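Local coordinates for protein possible thiamine biosynthesis enzyme (Candida albicans, PDB 2X7P) that is of uncertain function but, as a periplasmic-binding-protein-like member of the SsuA/TauA family, probably binds a small ligand, possibly one connected with thiamine biosynthesis, at residues P23-T28 with L248-E253; I71-A76 with S201-A206; Y94-L99 with T261-S266; Y131-V136 with D194-P199. The protein carries 1 engineered substitution. All blocks are in the same frame, centred on the assembly; numbering follows the deposited sequence.

Contact 1. Residues P23-T28 with L248-E253; sequences PEHFST and LDYSAE. With AE3 (2-(2-ethoxyethoxy)ethanol), chain F.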
# COMPACT_ATOMS: atom_id res chain seq x y z
N PRO A 23 -9.94 1.85 4.21
CA PRO A 23 -10.96 0.85 4.57
C PRO A 23 -10.78 -0.45 3.78
O PRO A 23 -11.55 -0.73 2.86
CB PRO A 23 -12.27 1.53 4.17
CG PRO A 23 -11.89 2.52 3.14
CD PRO A 23 -10.53 3.01 3.53
N GLU A 24 -9.78 -1.24 4.16
CA GLU A 24 -9.50 -2.51 3.51
C GLU A 24 -9.36 -3.61 4.56
O GLU A 24 -9.39 -3.35 5.76
CB GLU A 24 -8.22 -2.42 2.68
CG GLU A 24 -8.41 -1.84 1.29
CD GLU A 24 -9.06 -2.82 0.34
OE1 GLU A 24 -9.39 -3.94 0.77
OE2 GLU A 24 -9.23 -2.47 -0.85
N HIS A 25 -9.20 -4.84 4.09
CA HIS A 25 -8.94 -5.96 4.99
C HIS A 25 -7.66 -5.74 5.78
O HIS A 25 -7.51 -6.24 6.89
CB HIS A 25 -8.85 -7.27 4.20
CG HIS A 25 -8.30 -7.11 2.82
ND1 HIS A 25 -7.10 -6.48 2.57
CD2 HIS A 25 -8.78 -7.49 1.61
CE1 HIS A 25 -6.87 -6.49 1.27
NE2 HIS A 25 -7.88 -7.09 0.67
N PHE A 26 -6.74 -4.97 5.21
CA PHE A 26 -5.47 -4.67 5.86
C PHE A 26 -5.64 -3.82 7.12
O PHE A 26 -4.76 -3.78 7.97
CB PHE A 26 -4.51 -3.97 4.89
CG PHE A 26 -3.86 -4.90 3.91
CD1 PHE A 26 -2.83 -5.74 4.30
CD2 PHE A 26 -4.28 -4.93 2.59
CE1 PHE A 26 -2.23 -6.59 3.39
CE2 PHE A 26 -3.68 -5.78 1.67
CZ PHE A 26 -2.66 -6.61 2.08
N SER A 27 -6.77 -3.13 7.22
CA SER A 27 -7.02 -2.24 8.35
C SER A 27 -7.64 -2.98 9.53
O SER A 27 -8.02 -2.37 10.53
CB SER A 27 -7.91 -1.07 7.94
OG SER A 27 -9.23 -1.51 7.66
N THR A 28 -7.75 -4.30 9.40
CA THR A 28 -8.36 -5.13 10.43
C THR A 28 -7.71 -4.95 11.81
O THR A 28 -8.42 -4.73 12.80
CB THR A 28 -8.36 -6.62 10.03
OG1 THR A 28 -9.20 -6.81 8.89
CG2 THR A 28 -8.87 -7.48 11.17
N LEU A 248 -16.70 -5.17 5.49
CA LEU A 248 -15.93 -4.76 4.32
C LEU A 248 -16.45 -5.43 3.05
O LEU A 248 -17.25 -6.36 3.12
CB LEU A 248 -14.44 -5.08 4.52
CG LEU A 248 -13.80 -4.48 5.77
CD1 LEU A 248 -12.34 -4.87 5.86
CD2 LEU A 248 -13.96 -2.97 5.78
N ASP A 249 -16.00 -4.94 1.90
CA ASP A 249 -16.47 -5.46 0.62
C ASP A 249 -15.73 -6.74 0.24
O ASP A 249 -14.98 -6.76 -0.74
CB ASP A 249 -16.31 -4.41 -0.48
CG ASP A 249 -16.97 -4.83 -1.78
OD1 ASP A 249 -17.88 -5.68 -1.73
OD2 ASP A 249 -16.58 -4.30 -2.84
N TYR A 250 -15.94 -7.80 1.01
CA TYR A 250 -15.32 -9.09 0.73
C TYR A 250 -16.18 -10.24 1.25
O TYR A 250 -16.78 -10.14 2.32
CB TYR A 250 -13.92 -9.16 1.36
CG TYR A 250 -12.91 -8.24 0.71
CD1 TYR A 250 -12.23 -8.62 -0.43
CD2 TYR A 250 -12.65 -6.98 1.24
CE1 TYR A 250 -11.31 -7.78 -1.03
CE2 TYR A 250 -11.73 -6.13 0.65
CZ TYR A 250 -11.06 -6.54 -0.48
OH TYR A 250 -10.14 -5.71 -1.07
N SER A 251 -16.23 -11.32 0.48
CA SER A 251 -16.99 -12.50 0.87
C SER A 251 -16.23 -13.27 1.95
O SER A 251 -15.04 -13.04 2.17
CB SER A 251 -17.25 -13.40 -0.33
OG SER A 251 -16.04 -13.89 -0.87
N ALA A 252 -16.93 -14.18 2.62
CA ALA A 252 -16.31 -15.00 3.65
C ALA A 252 -15.18 -15.85 3.07
O ALA A 252 -14.16 -16.08 3.72
CB ALA A 252 -17.35 -15.88 4.32
N GLU A 253 -15.37 -16.31 1.84
CA GLU A 253 -14.38 -17.14 1.17
C GLU A 253 -13.10 -16.35 0.88
O GLU A 253 -12.01 -16.77 1.27
CB GLU A 253 -14.94 -17.71 -0.13
CG GLU A 253 -13.96 -18.58 -0.91
CD GLU A 253 -13.59 -19.84 -0.17
OE1 GLU A 253 -14.29 -20.21 0.79
OE2 GLU A 253 -12.58 -20.48 -0.56
C1 AE3 F . -3.49 2.94 -3.37
C2 AE3 F . -3.96 2.45 -2.01
O2 AE3 F . -4.62 1.20 -2.14
C3 AE3 F . -4.92 0.66 -0.85
C4 AE3 F . -5.72 -0.63 -0.95
O3 AE3 F . -5.07 -1.56 -1.81
C5 AE3 F . -4.55 -2.67 -1.07
C6 AE3 F . -5.48 -3.87 -1.18
O4 AE3 F . -6.07 -3.89 -2.48
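Between Glu-24 and Leu-248 the two backbones come no closer than 6.9 Å from CA to CA, so side chains must bridge the distance from the 3-10 turn at 25-27 to the bend that leads into helix 252-259. Leu-248 reaches across with CD1, which rests 3.3 Å from O of Glu-24. Tyr-250 does more. Its hydroxyl OH donates to OE1 of Glu-24 at 2.7 Å, where the carboxylate offers its syn lone pair, with ring and carboxylate planes 49° apart. The Glu-24 chain is bent at chi2 (-75°), which folds OE1 back over the centre of the neighbouring His-25 ring. His-25 in turn sets CD2 over one face of Tyr-250, 3.2 Å from its CZ; the two rings are inclined at 43°. The turn itself is held by local bonds: O of Glu-24 accepts from both N and OG of Ser-27. Trp-258 stacks on His-25 and meets Phe-26 edge-to-face. C4 of the bound 2-(2-ethoxyethoxy)ethanol lies 3.7 Å from CG of Glu-24. The contact thus probably forms part of a pocket wall, and the hydrogen bond from the phenol, which fixes the carboxylate, may help to stabilise it as an anion.

Contact 2. Residues I71-A76 with S201-A206; sequences IGLTEA and SSWVVA. With AE3 (2-(2-ethoxyethoxy)ethanol), chain F.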
# COMPACT_ATOMS: atom_id res chain seq x y z
N ILE A 71 -1.47 5.45 6.87
CA ILE A 71 -1.08 4.07 6.64
C ILE A 71 -1.50 3.62 5.24
O ILE A 71 -2.67 3.32 5.00
CB ILE A 71 -1.70 3.12 7.69
CG1 ILE A 71 -1.30 3.56 9.10
CG2 ILE A 71 -1.28 1.68 7.43
CD1 ILE A 71 -1.91 2.72 10.20
N GLY A 72 -0.54 3.57 4.32
CA GLY A 72 -0.82 3.20 2.95
C GLY A 72 0.29 2.38 2.31
O GLY A 72 1.16 1.85 3.00
N LEU A 73 0.25 2.28 0.98
CA LEU A 73 1.22 1.49 0.24
C LEU A 73 2.63 2.07 0.36
O LEU A 73 2.81 3.28 0.37
CB LEU A 73 0.81 1.37 -1.23
CG LEU A 73 -0.51 0.65 -1.49
CD1 LEU A 73 -0.79 0.56 -2.98
CD2 LEU A 73 -0.50 -0.73 -0.85
N THR A 74 3.62 1.18 0.43
CA THR A 74 5.01 1.57 0.63
C THR A 74 5.56 2.42 -0.52
O THR A 74 6.15 3.47 -0.29
CB THR A 74 5.91 0.34 0.81
OG1 THR A 74 5.45 -0.44 1.92
CG2 THR A 74 7.35 0.76 1.05
N GLU A 75 5.36 1.96 -1.75
CA GLU A 75 5.92 2.63 -2.91
C GLU A 75 5.42 4.06 -3.05
O GLU A 75 6.09 4.91 -3.65
CB GLU A 75 5.64 1.84 -4.20
CG GLU A 75 4.19 1.86 -4.66
CD GLU A 75 3.35 0.77 -4.01
OE1 GLU A 75 3.78 0.20 -2.99
OE2 GLU A 75 2.25 0.49 -4.53
N ALA A 76 4.25 4.34 -2.49
CA ALA A 76 3.67 5.67 -2.55
C ALA A 76 4.49 6.67 -1.74
O ALA A 76 4.81 7.76 -2.21
CB ALA A 76 2.23 5.65 -2.06
N SER A 201 7.77 -4.75 0.88
CA SER A 201 6.64 -4.96 1.77
C SER A 201 5.51 -4.02 1.37
O SER A 201 5.76 -2.89 0.94
CB SER A 201 7.04 -4.73 3.22
OG SER A 201 8.04 -5.65 3.63
N SER A 202 4.27 -4.47 1.52
CA SER A 202 3.12 -3.76 0.97
C SER A 202 2.74 -2.47 1.70
O SER A 202 2.57 -1.43 1.07
CB SER A 202 1.91 -4.69 0.87
OG SER A 202 1.64 -5.31 2.12
N TRP A 203 2.60 -2.53 3.02
CA TRP A 203 2.10 -1.39 3.79
C TRP A 203 3.11 -0.85 4.81
O TRP A 203 3.89 -1.61 5.38
CB TRP A 203 0.80 -1.75 4.51
CG TRP A 203 -0.32 -2.09 3.58
CD1 TRP A 203 -0.44 -3.21 2.81
CD2 TRP A 203 -1.49 -1.30 3.32
NE1 TRP A 203 -1.61 -3.17 2.09
CE2 TRP A 203 -2.27 -2.00 2.39
CE3 TRP A 203 -1.95 -0.06 3.79
CZ2 TRP A 203 -3.49 -1.52 1.91
CZ3 TRP A 203 -3.15 0.42 3.32
CH2 TRP A 203 -3.91 -0.31 2.39
N VAL A 204 3.07 0.46 5.02
CA VAL A 204 3.94 1.11 6.01
C VAL A 204 3.20 2.20 6.78
O VAL A 204 2.11 2.63 6.39
CB VAL A 204 5.18 1.74 5.36
CG1 VAL A 204 6.08 0.67 4.76
CG2 VAL A 204 4.77 2.76 4.31
N VAL A 205 3.80 2.65 7.88
CA VAL A 205 3.24 3.73 8.68
C VAL A 205 4.04 5.01 8.44
O VAL A 205 5.26 5.01 8.52
CB VAL A 205 3.28 3.40 10.18
CG1 VAL A 205 2.72 4.56 11.00
CG2 VAL A 205 2.51 2.12 10.46
N ALA A 206 3.34 6.10 8.13
CA ALA A 206 3.99 7.36 7.82
C ALA A 206 3.40 8.54 8.60
O ALA A 206 2.31 8.45 9.15
CB ALA A 206 3.93 7.64 6.32
C1 AE3 F . -3.49 2.94 -3.37
C2 AE3 F . -3.96 2.45 -2.01
O2 AE3 F . -4.62 1.20 -2.14
C3 AE3 F . -4.92 0.66 -0.85
C4 AE3 F . -5.72 -0.63 -0.95
O3 AE3 F . -5.07 -1.56 -1.81
C5 AE3 F . -4.55 -2.67 -1.07
C6 AE3 F . -5.48 -3.87 -1.18
O4 AE3 F . -6.07 -3.89 -2.48
O HOH W 1 2.86 -2.01 -1.76
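In this periplasmic-binding-protein fold, two neighbouring antiparallel strands of one mixed sheet, 69-73 and 203-208, probably line the cleft between the domains, and the first of them runs straight into helix 74-82. The pairing is firmest toward the helix: N of Val-204 donates to O of Gly-72 at 3.1 Å and almost straight (166°), whereas the return bond from N of Gly-72 to O of Val-204 is weak. Leu-73 and Trp-203 form a non-hydrogen-bonded pair whose side chains diverge at CB, yet they meet again further out. CD2 of Leu-73 lies over the face of the indole, 4.1 Å from the centroid of the five-membered ring, in a CH-pi contact. The edge of the same indole is used differently, since O of Ile-71 approaches CZ3 in the ring plane at 3.4 Å. CA of Gly-72 comes within 3.6 Å of CE3 of Trp-203, obliquely to the ring. The bound 2-(2-ethoxyethoxy)ethanol touches both partners, running past the outer edge of Trp-203 and placing C1 near CD1 of Leu-73; Phe-26 adds a further aromatic ring beside the indole. At the start of the helix, N of Thr-74 donates to O of Ser-202. A water donates to that same oxygen and to OE1 of Glu-75. Thr-74 turns OG1 beside its own backbone N (chi1 -58°), from where the hydroxyl donates to O of Ser-201 at 2.7 Å, approaching from above the carbonyl plane.

Contact 3. Residues Y94-L99 with T261-S266; sequences YVKSPL and TVEFNS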
# COMPACT_ATOMS: atom_id res chain seq x y z
N TYR A 94 4.04 -1.66 8.30
CA TYR A 94 2.74 -2.12 8.79
C TYR A 94 2.47 -3.56 8.36
O TYR A 94 2.01 -4.37 9.16
CB TYR A 94 1.62 -1.19 8.30
CG TYR A 94 0.24 -1.60 8.79
CD1 TYR A 94 -0.08 -1.56 10.14
CD2 TYR A 94 -0.73 -2.01 7.89
CE1 TYR A 94 -1.33 -1.93 10.58
CE2 TYR A 94 -2.00 -2.37 8.33
CZ TYR A 94 -2.29 -2.33 9.67
OH TYR A 94 -3.54 -2.70 10.12
N VAL A 95 2.76 -3.85 7.10
CA VAL A 95 2.61 -5.21 6.58
C VAL A 95 3.93 -5.70 5.99
O VAL A 95 4.47 -5.12 5.05
CB VAL A 95 1.51 -5.28 5.50
CG1 VAL A 95 1.48 -6.67 4.88
CG2 VAL A 95 0.16 -4.92 6.10
N LYS A 96 4.45 -6.79 6.56
CA LYS A 96 5.73 -7.34 6.14
C LYS A 96 5.63 -8.07 4.81
O LYS A 96 6.54 -8.03 3.99
CB LYS A 96 6.28 -8.27 7.23
CG LYS A 96 7.67 -8.81 6.94
CD LYS A 96 8.19 -9.63 8.12
CE LYS A 96 9.58 -10.18 7.84
NZ LYS A 96 9.59 -11.11 6.67
N SER A 97 4.50 -8.75 4.59
CA SER A 97 4.27 -9.48 3.36
C SER A 97 4.02 -8.54 2.19
O SER A 97 3.50 -7.44 2.37
CB SER A 97 3.10 -10.46 3.52
OG SER A 97 1.92 -9.78 3.92
N PRO A 98 4.40 -8.96 0.97
CA PRO A 98 4.26 -8.13 -0.23
C PRO A 98 2.82 -8.09 -0.74
O PRO A 98 1.98 -8.86 -0.27
CB PRO A 98 5.14 -8.86 -1.25
CG PRO A 98 5.09 -10.28 -0.83
CD PRO A 98 5.02 -10.27 0.68
N LEU A 99 2.56 -7.19 -1.68
CA LEU A 99 1.23 -7.09 -2.28
C LEU A 99 1.17 -7.92 -3.55
O LEU A 99 2.11 -7.90 -4.35
CB LEU A 99 0.90 -5.62 -2.59
CG LEU A 99 -0.58 -5.30 -2.83
CD1 LEU A 99 -1.37 -5.47 -1.54
CD2 LEU A 99 -0.74 -3.90 -3.38
N THR A 261 -2.39 -15.19 3.13
CA THR A 261 -1.34 -14.55 2.35
C THR A 261 -0.73 -13.34 3.05
O THR A 261 0.31 -12.84 2.63
CB THR A 261 -1.88 -14.09 0.98
OG1 THR A 261 -2.78 -13.00 1.16
CG2 THR A 261 -2.60 -15.23 0.28
N VAL A 262 -1.39 -12.87 4.10
CA VAL A 262 -0.98 -11.64 4.76
C VAL A 262 -0.21 -11.87 6.06
O VAL A 262 -0.62 -12.66 6.91
CB VAL A 262 -2.18 -10.72 5.04
CG1 VAL A 262 -1.77 -9.55 5.91
CG2 VAL A 262 -2.78 -10.23 3.73
N GLU A 263 0.90 -11.16 6.21
CA GLU A 263 1.67 -11.17 7.44
C GLU A 263 1.94 -9.75 7.91
O GLU A 263 2.77 -9.05 7.33
CB GLU A 263 2.99 -11.91 7.25
CG GLU A 263 3.89 -11.87 8.48
CD GLU A 263 5.28 -12.43 8.22
OE1 GLU A 263 5.53 -12.90 7.09
OE2 GLU A 263 6.11 -12.40 9.15
N PHE A 264 1.24 -9.33 8.95
CA PHE A 264 1.46 -8.01 9.53
C PHE A 264 2.79 -7.99 10.28
O PHE A 264 3.33 -9.04 10.64
CB PHE A 264 0.32 -7.63 10.47
CG PHE A 264 -1.00 -7.47 9.78
CD1 PHE A 264 -1.35 -6.26 9.20
CD2 PHE A 264 -1.90 -8.52 9.72
CE1 PHE A 264 -2.57 -6.11 8.57
CE2 PHE A 264 -3.12 -8.38 9.09
CZ PHE A 264 -3.46 -7.17 8.51
N ASN A 265 3.33 -6.80 10.50
CA ASN A 265 4.59 -6.64 11.22
C ASN A 265 4.38 -6.71 12.73
O ASN A 265 4.16 -5.69 13.38
CB ASN A 265 5.27 -5.33 10.83
CG ASN A 265 6.60 -5.14 11.53
OD1 ASN A 265 7.18 -6.09 12.06
ND2 ASN A 265 7.09 -3.90 11.54
N SER A 266 4.47 -7.91 13.28
CA SER A 266 4.27 -8.12 14.71
C SER A 266 5.41 -7.51 15.53
O SER A 266 5.35 -7.48 16.76
CB SER A 266 4.13 -9.61 15.03
OG SER A 266 5.30 -10.31 14.66
O HOH W 2 1.41 -11.88 0.26
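Phe-264 and Tyr-94 reach from their chains side by side and in the same direction, but their rings are turned 71° against each other, an offset edge-to-face pair with centroids 5.5 Å apart. The edge of Phe-264 is presented to the face of Tyr-94, CE1 lying 3.8 Å from CE2 of the tyrosine. Tyr-94 has its ring carbon CG trans to N (chi1 -179°), a setting that carries OH toward O of Phe-26, its hydrogen-bond partner. Val-95 wedges CG2 obliquely against CD1 of Phe-264, while Val-262 covers a face of the phenylalanine ring with CG1. Lys-96 and Glu-263 also run alongside each other, with CD of the lysine packed against the carboxylate; NZ and OE1 remain 4.5 Å apart, beyond a salt bridge. Between these pairs the backbones are bridged at Val-95 and Phe-264. N of Asn-265 donates to O of Tyr-94, and O of Glu-263 takes two bonds, from N of Lys-96 (2.9 Å) and from N of Ser-97 (3.3 Å). The Ser-97 side chain adds a bond in the reverse direction: OG accepts from N of Glu-263 at 2.9 Å and 172°. Thus the loop 261-266 is joined to the end of strand 88-95 mainly by hydrogen bonds of the main chain, one of them to the Ser-97 hydroxyl, and by aromatic packing; the exposed Lys-96 and Glu-263 probably add only a mild electrostatic attraction.

Contact 4. Residues Y131-V136 with D194-P199; sequences YVMSFV and DQIYTP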
# COMPACT_ATOMS: atom_id res chain seq x y z
N TYR A 131 1.02 1.24 -13.05
CA TYR A 131 2.03 1.68 -14.01
C TYR A 131 3.42 1.20 -13.63
O TYR A 131 4.16 0.68 -14.46
CB TYR A 131 2.01 3.21 -14.13
CG TYR A 131 3.17 3.78 -14.91
CD1 TYR A 131 3.12 3.87 -16.30
CD2 TYR A 131 4.31 4.24 -14.27
CE1 TYR A 131 4.18 4.40 -17.02
CE2 TYR A 131 5.37 4.77 -14.97
CZ TYR A 131 5.30 4.85 -16.35
OH TYR A 131 6.36 5.37 -17.06
N VAL A 132 3.78 1.37 -12.36
CA VAL A 132 5.10 0.99 -11.88
C VAL A 132 5.32 -0.52 -11.94
O VAL A 132 6.40 -0.98 -12.29
CB VAL A 132 5.34 1.48 -10.44
CG1 VAL A 132 6.71 1.04 -9.94
CG2 VAL A 132 5.21 3.00 -10.36
N MSE A 133 4.28 -1.28 -11.60
CA MSE A 133 4.37 -2.73 -11.57
C MSE A 133 4.52 -3.35 -12.97
O MSE A 133 4.93 -4.50 -13.10
CB MSE A 133 3.17 -3.34 -10.85
CG MSE A 133 3.16 -3.07 -9.35
SE MSE A 133 4.74 -3.78 -8.44
CE MSE A 133 4.50 -5.67 -8.85
N SER A 134 4.17 -2.58 -14.00
CA SER A 134 4.30 -3.06 -15.37
C SER A 134 5.77 -3.24 -15.72
O SER A 134 6.12 -4.07 -16.56
CB SER A 134 3.63 -2.09 -16.36
OG SER A 134 4.40 -0.92 -16.52
N PHE A 135 6.63 -2.46 -15.08
CA PHE A 135 8.07 -2.55 -15.29
C PHE A 135 8.65 -3.78 -14.60
O PHE A 135 9.60 -4.38 -15.09
CB PHE A 135 8.77 -1.28 -14.80
CG PHE A 135 8.43 -0.06 -15.60
CD1 PHE A 135 7.32 0.70 -15.29
CD2 PHE A 135 9.23 0.33 -16.66
CE1 PHE A 135 7.01 1.83 -16.03
CE2 PHE A 135 8.93 1.46 -17.40
CZ PHE A 135 7.81 2.21 -17.08
N VAL A 136 8.06 -4.15 -13.47
CA VAL A 136 8.47 -5.35 -12.75
C VAL A 136 8.05 -6.59 -13.54
O VAL A 136 8.78 -7.58 -13.60
CB VAL A 136 7.85 -5.41 -11.34
CG1 VAL A 136 8.26 -6.69 -10.63
CG2 VAL A 136 8.26 -4.19 -10.53
N ASP A 194 -1.69 -13.61 -15.49
CA ASP A 194 -0.44 -13.62 -14.74
C ASP A 194 -0.60 -12.99 -13.36
O ASP A 194 -1.58 -12.29 -13.09
CB ASP A 194 0.66 -12.90 -15.52
CG ASP A 194 2.05 -13.35 -15.11
OD1 ASP A 194 2.15 -14.36 -14.39
OD2 ASP A 194 3.03 -12.69 -15.51
N GLN A 195 0.37 -13.24 -12.48
CA GLN A 195 0.41 -12.64 -11.16
C GLN A 195 1.83 -12.18 -10.83
O GLN A 195 2.79 -12.85 -11.19
CB GLN A 195 -0.07 -13.63 -10.09
CG GLN A 195 -1.55 -13.97 -10.16
CD GLN A 195 -1.97 -14.89 -9.03
OE1 GLN A 195 -1.14 -15.44 -8.31
NE2 GLN A 195 -3.28 -15.07 -8.88
N ILE A 196 1.94 -11.05 -10.14
CA ILE A 196 3.25 -10.51 -9.78
C ILE A 196 3.26 -9.94 -8.37
O ILE A 196 2.43 -9.09 -8.03
CB ILE A 196 3.70 -9.41 -10.77
CG1 ILE A 196 3.80 -9.96 -12.19
CG2 ILE A 196 5.03 -8.82 -10.33
CD1 ILE A 196 4.92 -10.96 -12.38
N TYR A 197 4.20 -10.40 -7.55
CA TYR A 197 4.37 -9.86 -6.21
C TYR A 197 5.22 -8.60 -6.25
O TYR A 197 6.06 -8.43 -7.14
CB TYR A 197 5.02 -10.89 -5.29
CG TYR A 197 4.07 -11.93 -4.74
CD1 TYR A 197 3.18 -11.61 -3.72
CD2 TYR A 197 4.06 -13.22 -5.24
CE1 TYR A 197 2.31 -12.55 -3.21
CE2 TYR A 197 3.19 -14.17 -4.73
CZ TYR A 197 2.32 -13.84 -3.72
OH TYR A 197 1.45 -14.78 -3.22
N THR A 198 5.01 -7.71 -5.28
CA THR A 198 5.85 -6.53 -5.13
C THR A 198 7.15 -6.93 -4.45
O THR A 198 7.15 -7.68 -3.48
CB THR A 198 5.16 -5.45 -4.29
OG1 THR A 198 4.85 -5.96 -2.99
CG2 THR A 198 3.87 -4.98 -4.96
N PRO A 199 8.28 -6.43 -4.97
CA PRO A 199 9.60 -6.72 -4.40
C PRO A 199 9.68 -6.27 -2.95
O PRO A 199 10.47 -6.82 -2.17
CB PRO A 199 10.55 -5.89 -5.26
CG PRO A 199 9.82 -5.68 -6.54
CD PRO A 199 8.37 -5.58 -6.17
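Helix 129-141 packs across an edge strand, 190-197, of the second mixed sheet in this periplasmic-binding-protein fold. The short segments run nearly perpendicular, at 99°, with their axes 9.4 Å apart, and no hydrogen bond joins them. What closes the gap is a small apolar cluster. Met-133, present as selenomethionine, supplies most of it from the helix: bends at chi2 and chi3 (-60° and -61°) curl the chain so that CE meets CG2 of Ile-196 at 3.5 Å. These two side chains run antiparallel alongside each other, as do Val-136 and Ile-196, whose CG1 and CG2 are 3.9 Å apart. CG2 of Ile-196 is thus shared by two residues one helical turn apart. Thr-198 comes in crosswise to the selenomethionine and brings its methyl CG2 to SE, while its hydroxyl OG1 is engaged with N of Leu-99 and O of Trp-200.

Toward Pro-199 the fit is looser, for CG of this partly exposed ring only comes within 4.5 Å of CG1 of Val-136. Tyr-197 shows the solvent side most plainly: its side chain points away from the helix and is exposed, leaning on Pro-98 and Leu-100. Trp-101, from the neighbouring strand 100-106, touches both Met-133 and Thr-198 and extends the apolar cluster. Although the Tyr-197 ring takes no part, its backbone does, with O placed 3.6 Å from CE of Met-133.

How the contacts relate
Contacts 1, 2 and 3 meet around Phe-26. Its ring touches Trp-203 of contact 2, CD2 lying 3.2 Å from NE1, and its O is a probable hydrogen-bond partner of Tyr-94 OH in contact 3, at 2.7 Å. Contacts 1 and 2 have centres 18 Å apart yet share the bound 2-(2-ethoxyethoxy)ethanol, which probably marks a pocket that both contacts border. Contacts 2 and 3, with centres 11 Å apart, reach neighbouring strands of one sheet. Contact 4 belongs to the other sheet; Leu-99 N and Thr-198 OG1, 2.9 Å apart, tie it to contact 3, at the place where the chain after 95 and the chain after 197 pass between the two sheets.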